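Local atomic coordinates of GTPase-activating protein skywalker (Drosophila melanogaster, PDB entry 5HJQ), a protein that acts as a GTPase-activating protein for Rab35, binds phosphoinositides, and regulates the recycling and turnover of synaptic vesicle proteins through endosomal trafficking. Residues Val97-Arg102 against Phe295-Ile299; Pro152-Pro156 against Asp178-Asn182; Arg304-Val308 against Ala354-Leu360. All coordinates share one frame; numbering follows the deposited sequence.

Contact 1. Residues Val97-Arg102 against Phe295-Ile299; sequences VKNILR and FHEGI. With I3P (D-myo-inositol-1,4,5-triphosphate), chain B.
Val97 lays its CG1 methyl over one face of the His296 imidazole, a CH-pi contact with CG1 3.9 Å from the ring centroid. A branched aliphatic residue suits this place because its other neighbours, Leu88 and Leu89 of helix 82-91, are also apolar. The imidazole is pinned from both nitrogens: its ND1 pairs with Gln123 and its NE2 with the carbonyl of Lys94, so a buried polar ring can sit against a hydrocarbon surface. Lys98 comes next. Its CB lies at the edge of the same ring, 3.7 Å from His296 CD2, and the chain then runs out across Glu297. With CG anti to the backbone N (chi1 176°) and a bend at chi3, the ammonium swings to the ligand, where Lys98 NZ hydrogen-bonds O51 of the I3P 5-phosphate at 2.7 Å. This is the phosphoinositide pocket of the all-helical TBC domain, where helix 94-103 meets the C-terminal end of helix 284-297; Gly298, with positive phi, lets the chain leave that helix. One turn beyond Val97, Leu101 presses its CD1 against His296 CB at 3.5 Å, crossing the side chain at about a right angle. Arg102 ends the row with an extended chain that grips Glu297 side-on: NE donates to OE2 at 3.1 Å and NH2 to OE1 at 2.9 Å, a grip that probably limits the rotation of the guanidinium and offsets part of the charge near the phosphate. Both oxygens lie near the guanidinium plane, although the carboxylate plane is turned 28° from it. Lys98 CE covers one guanidinium face. Arg102 NH2 also gives an N-H to O53 of the 5-phosphate, 3.1 Å away and nearly straight at 171°.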
loop_
_atom_site.group_PDB
_atom_site.type_symbol
_atom_site.label_atom_id
_atom_site.label_comp_id
_atom_site.label_asym_id
_atom_site.label_seq_id
_atom_site.Cartn_x
_atom_site.Cartn_y
_atom_site.Cartn_z
ATOM N N VAL A 97 18.436 2.305 8.779
ATOM C CA VAL A 97 17.838 1.899 7.513
ATOM C C VAL A 97 16.482 2.573 7.321
ATOM O O VAL A 97 16.195 3.115 6.249
ATOM C CB VAL A 97 17.672 0.369 7.429
ATOM C CG1 VAL A 97 16.781 -0.012 6.257
ATOM C CG2 VAL A 97 19.032 -0.308 7.311
ATOM N N LYS A 98 15.662 2.544 8.371
ATOM C CA LYS A 98 14.345 3.175 8.346
ATOM C C LYS A 98 14.444 4.639 7.939
ATOM O O LYS A 98 13.666 5.115 7.113
ATOM C CB LYS A 98 13.660 3.063 9.713
ATOM C CG LYS A 98 12.323 3.791 9.788
ATOM C CD LYS A 98 11.638 3.593 11.137
ATOM C CE LYS A 98 12.369 4.326 12.250
ATOM N NZ LYS A 98 11.624 4.239 13.537
ATOM N N ASN A 99 15.416 5.341 8.512
ATOM C CA ASN A 99 15.590 6.763 8.238
ATOM C C ASN A 99 16.164 7.032 6.855
ATOM O O ASN A 99 15.824 8.027 6.224
ATOM C CB ASN A 99 16.473 7.403 9.310
ATOM C CG ASN A 99 15.701 7.734 10.576
ATOM O OD1 ASN A 99 15.014 8.753 10.645
ATOM N ND2 ASN A 99 15.807 6.873 11.582
ATOM N N ILE A 100 17.030 6.142 6.381
ATOM C CA ILE A 100 17.569 6.263 5.031
ATOM C C ILE A 100 16.445 6.122 4.014
ATOM O O ILE A 100 16.347 6.902 3.065
ATOM C CB ILE A 100 18.656 5.208 4.753
ATOM C CG1 ILE A 100 19.930 5.544 5.529
ATOM C CG2 ILE A 100 18.955 5.117 3.263
ATOM C CD1 ILE A 100 20.863 4.380 5.687
ATOM N N LEU A 101 15.591 5.128 4.231
ATOM C CA LEU A 101 14.453 4.887 3.354
ATOM C C LEU A 101 13.502 6.081 3.325
ATOM O O LEU A 101 12.925 6.398 2.284
ATOM C CB LEU A 101 13.703 3.632 3.796
ATOM C CG LEU A 101 14.453 2.314 3.601
ATOM C CD1 LEU A 101 13.821 1.222 4.439
ATOM C CD2 LEU A 101 14.490 1.911 2.127
ATOM N N ARG A 102 13.354 6.745 4.469
ATOM C CA ARG A 102 12.476 7.906 4.569
ATOM C C ARG A 102 13.017 9.119 3.812
ATOM O O ARG A 102 12.252 9.876 3.217
ATOM C CB ARG A 102 12.239 8.282 6.037
ATOM C CG ARG A 102 11.410 7.277 6.825
ATOM C CD ARG A 102 11.188 7.744 8.259
ATOM N NE ARG A 102 10.443 6.769 9.053
ATOM C CZ ARG A 102 10.068 6.966 10.313
ATOM N NH1 ARG A 102 10.367 8.103 10.924
ATOM N NH2 ARG A 102 9.388 6.030 10.961
ATOM N N PHE A 295 7.602 -1.463 3.067
ATOM C CA PHE A 295 8.199 -2.799 3.052
ATOM C C PHE A 295 9.177 -3.003 4.208
ATOM O O PHE A 295 9.662 -4.113 4.432
ATOM C CB PHE A 295 8.919 -3.062 1.723
ATOM C CG PHE A 295 7.994 -3.220 0.551
ATOM C CD1 PHE A 295 6.761 -3.828 0.705
ATOM C CD2 PHE A 295 8.354 -2.753 -0.703
ATOM C CE1 PHE A 295 5.905 -3.975 -0.369
ATOM C CE2 PHE A 295 7.498 -2.895 -1.783
ATOM C CZ PHE A 295 6.270 -3.504 -1.612
ATOM N N HIS A 296 9.465 -1.928 4.934
ATOM C CA HIS A 296 10.388 -1.985 6.063
ATOM C C HIS A 296 9.653 -1.835 7.393
ATOM O O HIS A 296 9.910 -2.575 8.342
ATOM C CB HIS A 296 11.454 -0.897 5.926
ATOM C CG HIS A 296 12.533 -0.967 6.964
ATOM N ND1 HIS A 296 13.286 -2.100 7.178
ATOM C CD2 HIS A 296 12.985 -0.041 7.839
ATOM C CE1 HIS A 296 14.154 -1.871 8.150
ATOM N NE2 HIS A 296 13.992 -0.628 8.567
ATOM N N GLU A 297 8.735 -0.874 7.450
ATOM C CA GLU A 297 8.036 -0.545 8.689
ATOM C C GLU A 297 6.715 -1.288 8.830
ATOM O O GLU A 297 6.382 -1.775 9.910
ATOM C CB GLU A 297 7.787 0.961 8.771
ATOM C CG GLU A 297 9.028 1.808 8.554
ATOM C CD GLU A 297 8.781 3.276 8.841
ATOM O OE1 GLU A 297 8.206 3.584 9.910
ATOM O OE2 GLU A 297 9.163 4.119 7.999
ATOM N N GLY A 298 5.957 -1.366 7.744
ATOM C CA GLY A 298 4.673 -2.039 7.776
ATOM C C GLY A 298 3.513 -1.107 7.494
ATOM O O GLY A 298 3.698 -0.030 6.931
ATOM N N ILE A 299 2.318 -1.513 7.916
ATOM C CA ILE A 299 1.079 -0.839 7.536
ATOM C C ILE A 299 0.903 0.531 8.201
ATOM O O ILE A 299 0.068 1.333 7.780
ATOM C CB ILE A 299 -0.149 -1.721 7.875
ATOM C CG1 ILE A 299 -1.404 -1.236 7.138
ATOM C CG2 ILE A 299 -0.374 -1.778 9.379
ATOM C CD1 ILE A 299 -2.656 -2.012 7.482
HETATM C C1 I3P B . 6.756 7.245 18.048
HETATM C C2 I3P B . 7.435 6.678 19.282
HETATM C C3 I3P B . 7.403 5.150 19.318
HETATM C C4 I3P B . 7.396 4.414 17.978
HETATM C C5 I3P B . 7.295 5.219 16.686
HETATM C C6 I3P B . 7.479 6.734 16.841
HETATM O O1 I3P B . 6.796 8.684 18.011
HETATM O O2 I3P B . 8.769 7.094 19.290
HETATM O O3 I3P B . 8.532 4.695 20.060
HETATM O O4 I3P B . 6.288 3.493 18.008
HETATM O O5 I3P B . 8.266 4.738 15.787
HETATM O O6 I3P B . 6.972 7.404 15.691
HETATM P P1 I3P B . 6.777 9.566 19.354
HETATM O O11 I3P B . 8.086 9.449 20.051
HETATM O O12 I3P B . 6.557 11.014 18.979
HETATM O O13 I3P B . 5.634 9.113 20.282
HETATM P P4 I3P B . 6.617 1.921 18.056
HETATM O O41 I3P B . 8.108 1.726 18.194
HETATM O O42 I3P B . 6.129 1.269 16.760
HETATM O O43 I3P B . 5.892 1.278 19.262
HETATM P P5 I3P B . 8.035 4.897 14.238
HETATM O O51 I3P B . 8.983 4.022 13.503
HETATM O O52 I3P B . 6.625 4.491 13.892
HETATM O O53 I3P B . 8.261 6.326 13.819
#

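Contact 2. Residues Pro152-Pro156 against Asp178-Asn182; sequences PIMLP and DRIVN
With CG1 anti to the carbonyl carbon (chi1 -42°) and CD1 extended beyond it, Ile153 lays its longer branch against the stem of Asp178, CD1 to CB 3.7 Å, while its CG2 methyl turns to the amide of Asn182. Leu155 has the same kind of first torsion, and its CD2 fits between Asp178 and Val181: it is 3.7 Å from Val181 CG2 and 3.3 Å from Asp178 OD1. That oxygen is not left with carbon alone, since Tyr198 of helix 197-204 gives it a hydrogen bond. Ile153 and Leu155 thus turn hydrocarbon to the helix, whereas Met154 between them starts its side chain away from the helix and offers its carbonyl. The arrangement is an extended loop segment laid against helix 171-187 of the TBC domain, far from the phosphoinositide pocket. It joins the chain following helix 134-143 to the next helix, and Phe143 of helix 134-143 touches both Ile153 and Asn182. As modelled, Asn182 ND2 donates to Met154 O at 2.9 Å, bent to 142°, from above the carbonyl plane; because OD1 lies equally near that oxygen, the amide setting, and with it the bond, is doubtful. The same ND2 is placed against Asp178 O one turn back in the helix, a carbonyl that also takes the ordinary helical hydrogen bond from Asn182 N at 3.2 Å. At the end of the segment Pro156, a rigid ring that has no N-H to satisfy, rests its CG 3.4 Å from Val181 O and its CD against the side-chain amide of Asn182.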
loop_
_atom_site.group_PDB
_atom_site.type_symbol
_atom_site.label_atom_id
_atom_site.label_comp_id
_atom_site.label_asym_id
_atom_site.label_seq_id
_atom_site.Cartn_x
_atom_site.Cartn_y
_atom_site.Cartn_z
ATOM N N PRO A 152 -7.221 -15.228 -20.385
ATOM C CA PRO A 152 -7.351 -14.467 -19.137
ATOM C C PRO A 152 -7.525 -15.394 -17.937
ATOM O O PRO A 152 -8.403 -16.256 -17.939
ATOM C CB PRO A 152 -8.602 -13.611 -19.369
ATOM C CG PRO A 152 -9.320 -14.262 -20.514
ATOM C CD PRO A 152 -8.253 -14.858 -21.367
ATOM N N ILE A 153 -6.675 -15.218 -16.933
ATOM C CA ILE A 153 -6.638 -16.117 -15.787
ATOM C C ILE A 153 -7.712 -15.767 -14.761
ATOM O O ILE A 153 -7.994 -14.593 -14.522
ATOM C CB ILE A 153 -5.254 -16.087 -15.107
ATOM C CG1 ILE A 153 -4.147 -16.086 -16.165
ATOM C CG2 ILE A 153 -5.096 -17.260 -14.150
ATOM C CD1 ILE A 153 -2.749 -16.100 -15.593
ATOM N N MET A 154 -8.310 -16.794 -14.165
ATOM C CA MET A 154 -9.319 -16.605 -13.131
ATOM C C MET A 154 -8.675 -16.369 -11.770
ATOM O O MET A 154 -7.833 -17.151 -11.321
ATOM C CB MET A 154 -10.256 -17.811 -13.070
ATOM C CG MET A 154 -11.062 -17.909 -11.789
ATOM S SD MET A 154 -12.400 -19.111 -11.913
ATOM C CE MET A 154 -11.554 -20.473 -12.711
ATOM N N LEU A 155 -9.086 -15.287 -11.119
ATOM C CA LEU A 155 -8.517 -14.890 -9.836
ATOM C C LEU A 155 -9.276 -15.505 -8.665
ATOM O O LEU A 155 -10.480 -15.733 -8.755
ATOM C CB LEU A 155 -8.514 -13.365 -9.716
ATOM C CG LEU A 155 -7.837 -12.653 -10.886
ATOM C CD1 LEU A 155 -7.927 -11.151 -10.717
ATOM C CD2 LEU A 155 -6.388 -13.097 -11.013
ATOM N N PRO A 156 -8.561 -15.798 -7.568
ATOM C CA PRO A 156 -9.188 -16.309 -6.346
ATOM C C PRO A 156 -10.114 -15.270 -5.730
ATOM O O PRO A 156 -9.888 -14.074 -5.906
ATOM C CB PRO A 156 -7.999 -16.603 -5.428
ATOM C CG PRO A 156 -6.865 -15.814 -5.994
ATOM C CD PRO A 156 -7.093 -15.756 -7.461
ATOM N N ASP A 178 -1.703 -12.172 -12.161
ATOM C CA ASP A 178 -2.797 -13.126 -12.031
ATOM C C ASP A 178 -2.294 -14.502 -11.621
ATOM O O ASP A 178 -2.948 -15.205 -10.850
ATOM C CB ASP A 178 -3.583 -13.230 -13.340
ATOM C CG ASP A 178 -4.224 -11.918 -13.743
ATOM O OD1 ASP A 178 -4.530 -11.106 -12.845
ATOM O OD2 ASP A 178 -4.424 -11.701 -14.959
ATOM N N ARG A 179 -1.129 -14.885 -12.135
ATOM C CA ARG A 179 -0.548 -16.177 -11.795
ATOM C C ARG A 179 -0.057 -16.197 -10.351
ATOM O O ARG A 179 -0.225 -17.192 -9.647
ATOM C CB ARG A 179 0.599 -16.530 -12.747
ATOM C CG ARG A 179 1.285 -17.843 -12.405
ATOM C CD ARG A 179 1.958 -18.464 -13.620
ATOM N NE ARG A 179 3.101 -17.686 -14.090
ATOM C CZ ARG A 179 3.819 -17.997 -15.163
ATOM N NH1 ARG A 179 3.509 -19.068 -15.879
ATOM N NH2 ARG A 179 4.844 -17.237 -15.523
ATOM N N ILE A 180 0.552 -15.099 -9.915
ATOM C CA ILE A 180 1.082 -15.018 -8.557
ATOM C C ILE A 180 -0.024 -15.119 -7.506
ATOM O O ILE A 180 0.096 -15.882 -6.545
ATOM C CB ILE A 180 1.866 -13.712 -8.331
ATOM C CG1 ILE A 180 3.108 -13.668 -9.221
ATOM C CG2 ILE A 180 2.277 -13.588 -6.873
ATOM C CD1 ILE A 180 4.026 -12.500 -8.915
ATOM N N VAL A 181 -1.099 -14.357 -7.688
ATOM C CA VAL A 181 -2.190 -14.353 -6.715
ATOM C C VAL A 181 -2.917 -15.698 -6.704
ATOM O O VAL A 181 -3.450 -16.113 -5.675
ATOM C CB VAL A 181 -3.202 -13.212 -6.984
ATOM C CG1 VAL A 181 -2.519 -11.861 -6.868
ATOM C CG2 VAL A 181 -3.849 -13.366 -8.351
ATOM N N ASN A 182 -2.925 -16.383 -7.845
ATOM C CA ASN A 182 -3.484 -17.727 -7.920
ATOM C C ASN A 182 -2.663 -18.692 -7.082
ATOM O O ASN A 182 -3.211 -19.505 -6.338
ATOM C CB ASN A 182 -3.547 -18.214 -9.368
ATOM C CG ASN A 182 -4.884 -17.921 -10.024
ATOM O OD1 ASN A 182 -5.738 -18.801 -10.138
ATOM N ND2 ASN A 182 -5.072 -16.682 -10.459
#

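Contact 3. Residues Arg304-Val308 against Ala354-Leu360; sequences RVALV and AFSIRGL. With I3P (D-myo-inositol-1,4,5-triphosphate), chain B.
Arg304 slides its guanidinium between Phe355 and Leu360: Phe355 CD1 lies over one face and Leu360 CD1 over the opposite one. The side chains of Arg304 and Phe355 cross at about a right angle, with the ring plane 37° from that of the guanidinium, and Phe355 CD1 comes 3.7 Å from Arg304 CD. Leu360 instead runs past the chain in the reverse direction, with CD1 4.1 Å from Arg304 CG. Between these two covers the edge of the guanidinium remains for polar partners. NH1 grips two backbone oxygens near its plane: Ala354 O at 2.7 Å, and Ile357 O at 3.0 Å, the latter on a lone pair in the carbonyl plane. An arginine extended from CG to NE is long enough to cross the end of helix 347-356 and still present NH2 to the inositol phosphate, donating to O52 of I3P at 3.3 Å. Deeper in, where helix 300-317 packs on helix 347-356, the partners are apolar. Ala354 is small enough to let Arg304 CB in at 3.6 Å from its CB, with Val308 CG2 close beside it. The Leu307 and Ile357 side chains cross obliquely, CD1 to CD1 3.8 Å, and Leu307 meets Leu360 tip to tip. A leucine in place of Arg304 would probably leave Ala354 O and Ile357 O without their shared donor and the 5-phosphate with one cationic partner fewer. Arg358 faces the ligand from the turn itself: its NH1 is steadied by Phe355 O at 2.9 Å while its NH2 donates to O6 of I3P. Arg304 and Arg358 converge on the anion, as suits a pocket for a phosphorylated headgroup; the bonds from Arg304 suggest that one buried arginine couples the chain after helix 347-356 to the phosphoinositide site.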
loop_
_atom_site.group_PDB
_atom_site.type_symbol
_atom_site.label_atom_id
_atom_site.label_comp_id
_atom_site.label_asym_id
_atom_site.label_seq_id
_atom_site.Cartn_x
_atom_site.Cartn_y
_atom_site.Cartn_z
ATOM N N ARG A 304 -0.216 6.677 8.387
ATOM C CA ARG A 304 0.316 8.035 8.387
ATOM C C ARG A 304 -0.091 8.814 7.142
ATOM O O ARG A 304 -0.563 9.944 7.238
ATOM C CB ARG A 304 1.842 8.011 8.493
ATOM C CG ARG A 304 2.400 7.376 9.753
ATOM C CD ARG A 304 3.927 7.283 9.676
ATOM N NE ARG A 304 4.526 6.930 10.958
ATOM C CZ ARG A 304 4.746 7.798 11.938
ATOM N NH1 ARG A 304 4.416 9.074 11.783
ATOM N NH2 ARG A 304 5.293 7.391 13.074
ATOM N N VAL A 305 0.099 8.203 5.978
ATOM C CA VAL A 305 -0.185 8.852 4.702
ATOM C C VAL A 305 -1.676 9.163 4.574
ATOM O O VAL A 305 -2.069 10.161 3.966
ATOM C CB VAL A 305 0.282 7.971 3.519
ATOM C CG1 VAL A 305 -0.030 8.635 2.189
ATOM C CG2 VAL A 305 1.774 7.693 3.632
ATOM N N ALA A 306 -2.503 8.310 5.168
ATOM C CA ALA A 306 -3.944 8.521 5.187
ATOM C C ALA A 306 -4.290 9.813 5.925
ATOM O O ALA A 306 -5.120 10.598 5.466
ATOM C CB ALA A 306 -4.642 7.332 5.826
ATOM N N LEU A 307 -3.641 10.026 7.066
ATOM C CA LEU A 307 -3.819 11.246 7.848
ATOM C C LEU A 307 -3.422 12.483 7.050
ATOM O O LEU A 307 -4.149 13.479 7.023
ATOM C CB LEU A 307 -3.002 11.179 9.140
ATOM C CG LEU A 307 -3.304 10.021 10.091
ATOM C CD1 LEU A 307 -2.413 10.099 11.320
ATOM C CD2 LEU A 307 -4.782 10.023 10.489
ATOM N N VAL A 308 -2.259 12.402 6.404
ATOM C CA VAL A 308 -1.714 13.505 5.618
ATOM C C VAL A 308 -2.655 13.908 4.496
ATOM O O VAL A 308 -2.930 15.092 4.300
ATOM C CB VAL A 308 -0.336 13.140 5.016
ATOM C CG1 VAL A 308 0.154 14.240 4.089
ATOM C CG2 VAL A 308 0.661 12.901 6.115
ATOM N N ALA A 354 3.993 12.872 6.925
ATOM C CA ALA A 354 3.575 11.613 7.536
ATOM C C ALA A 354 4.421 11.220 8.737
ATOM O O ALA A 354 3.899 10.746 9.747
ATOM C CB ALA A 354 3.600 10.501 6.497
ATOM N N PHE A 355 5.728 11.426 8.629
ATOM C CA PHE A 355 6.639 11.003 9.681
ATOM C C PHE A 355 6.884 12.108 10.704
ATOM O O PHE A 355 7.590 11.907 11.690
ATOM C CB PHE A 355 7.958 10.521 9.070
ATOM C CG PHE A 355 7.807 9.292 8.223
ATOM C CD1 PHE A 355 7.465 8.081 8.798
ATOM C CD2 PHE A 355 7.984 9.349 6.852
ATOM C CE1 PHE A 355 7.319 6.943 8.025
ATOM C CE2 PHE A 355 7.837 8.217 6.072
ATOM C CZ PHE A 355 7.507 7.012 6.660
ATOM N N SER A 356 6.289 13.272 10.468
ATOM C CA SER A 356 6.292 14.343 11.459
ATOM C C SER A 356 5.290 14.034 12.569
ATOM O O SER A 356 5.394 14.549 13.682
ATOM C CB SER A 356 5.957 15.685 10.809
ATOM O OG SER A 356 6.920 16.034 9.831
ATOM N N ILE A 357 4.323 13.177 12.248
ATOM C CA ILE A 357 3.216 12.857 13.147
ATOM C C ILE A 357 3.651 12.006 14.340
ATOM O O ILE A 357 4.162 10.897 14.176
ATOM C CB ILE A 357 2.093 12.131 12.387
ATOM C CG1 ILE A 357 1.483 13.067 11.339
ATOM C CG2 ILE A 357 1.022 11.640 13.349
ATOM C CD1 ILE A 357 0.501 12.393 10.403
ATOM N N ARG A 358 3.427 12.534 15.540
ATOM C CA ARG A 358 3.879 11.891 16.768
ATOM C C ARG A 358 2.741 11.202 17.513
ATOM O O ARG A 358 1.568 11.401 17.200
ATOM C CB ARG A 358 4.541 12.924 17.682
ATOM C CG ARG A 358 5.601 13.787 16.997
ATOM C CD ARG A 358 6.990 13.165 17.074
ATOM N NE ARG A 358 7.056 11.865 16.412
ATOM C CZ ARG A 358 7.485 11.678 15.167
ATOM N NH1 ARG A 358 7.894 12.709 14.441
ATOM N NH2 ARG A 358 7.507 10.458 14.650
ATOM N N GLY A 359 3.098 10.384 18.498
ATOM C CA GLY A 359 2.117 9.773 19.374
ATOM C C GLY A 359 1.562 8.452 18.883
ATOM O O GLY A 359 0.904 7.733 19.634
ATOM N N LEU A 360 1.822 8.128 17.622
ATOM C CA LEU A 360 1.320 6.884 17.056
ATOM C C LEU A 360 2.114 5.685 17.566
ATOM O O LEU A 360 2.930 5.119 16.845
ATOM C CB LEU A 360 1.352 6.932 15.528
ATOM C CG LEU A 360 0.403 7.941 14.879
ATOM C CD1 LEU A 360 0.461 7.837 13.363
ATOM C CD2 LEU A 360 -1.012 7.730 15.371
HETATM C C1 I3P B . 6.756 7.245 18.048
HETATM C C2 I3P B . 7.435 6.678 19.282
HETATM C C3 I3P B . 7.403 5.150 19.318
HETATM C C4 I3P B . 7.396 4.414 17.978
HETATM C C5 I3P B . 7.295 5.219 16.686
HETATM C C6 I3P B . 7.479 6.734 16.841
HETATM O O1 I3P B . 6.796 8.684 18.011
HETATM O O2 I3P B . 8.769 7.094 19.290
HETATM O O3 I3P B . 8.532 4.695 20.060
HETATM O O4 I3P B . 6.288 3.493 18.008
HETATM O O5 I3P B . 8.266 4.738 15.787
HETATM O O6 I3P B . 6.972 7.404 15.691
HETATM P P1 I3P B . 6.777 9.566 19.354
HETATM O O11 I3P B . 8.086 9.449 20.051
HETATM O O12 I3P B . 6.557 11.014 18.979
HETATM O O13 I3P B . 5.634 9.113 20.282
HETATM P P4 I3P B . 6.617 1.921 18.056
HETATM O O41 I3P B . 8.108 1.726 18.194
HETATM O O42 I3P B . 6.129 1.269 16.760
HETATM O O43 I3P B . 5.892 1.278 19.262
HETATM P P5 I3P B . 8.035 4.897 14.238
HETATM O O51 I3P B . 8.983 4.022 13.503
HETATM O O52 I3P B . 6.625 4.491 13.892
HETATM O O53 I3P B . 8.261 6.326 13.819
#

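Overall arrangement
Contacts 1 and 3 form two walls of one phosphoinositide pocket in the TBC domain. Their centres are 14 Å apart, both touch I3P, and they meet where the Phe355 ring packs on Arg102 and Glu297. Helices 284-297 and 300-317, which follow each other in the chain, supply one segment to each contact; helices 94-103 and 347-356 bring in residues from near the two ends of the modelled chain. Contact 2 falls between the two segments of contact 1 in sequence, yet its centre lies 30 Å from that of contact 1 and 35 Å from that of contact 3, across the chain's centre. Ligand binding and loop-to-helix packing thus occupy separate regions of this all-helical domain.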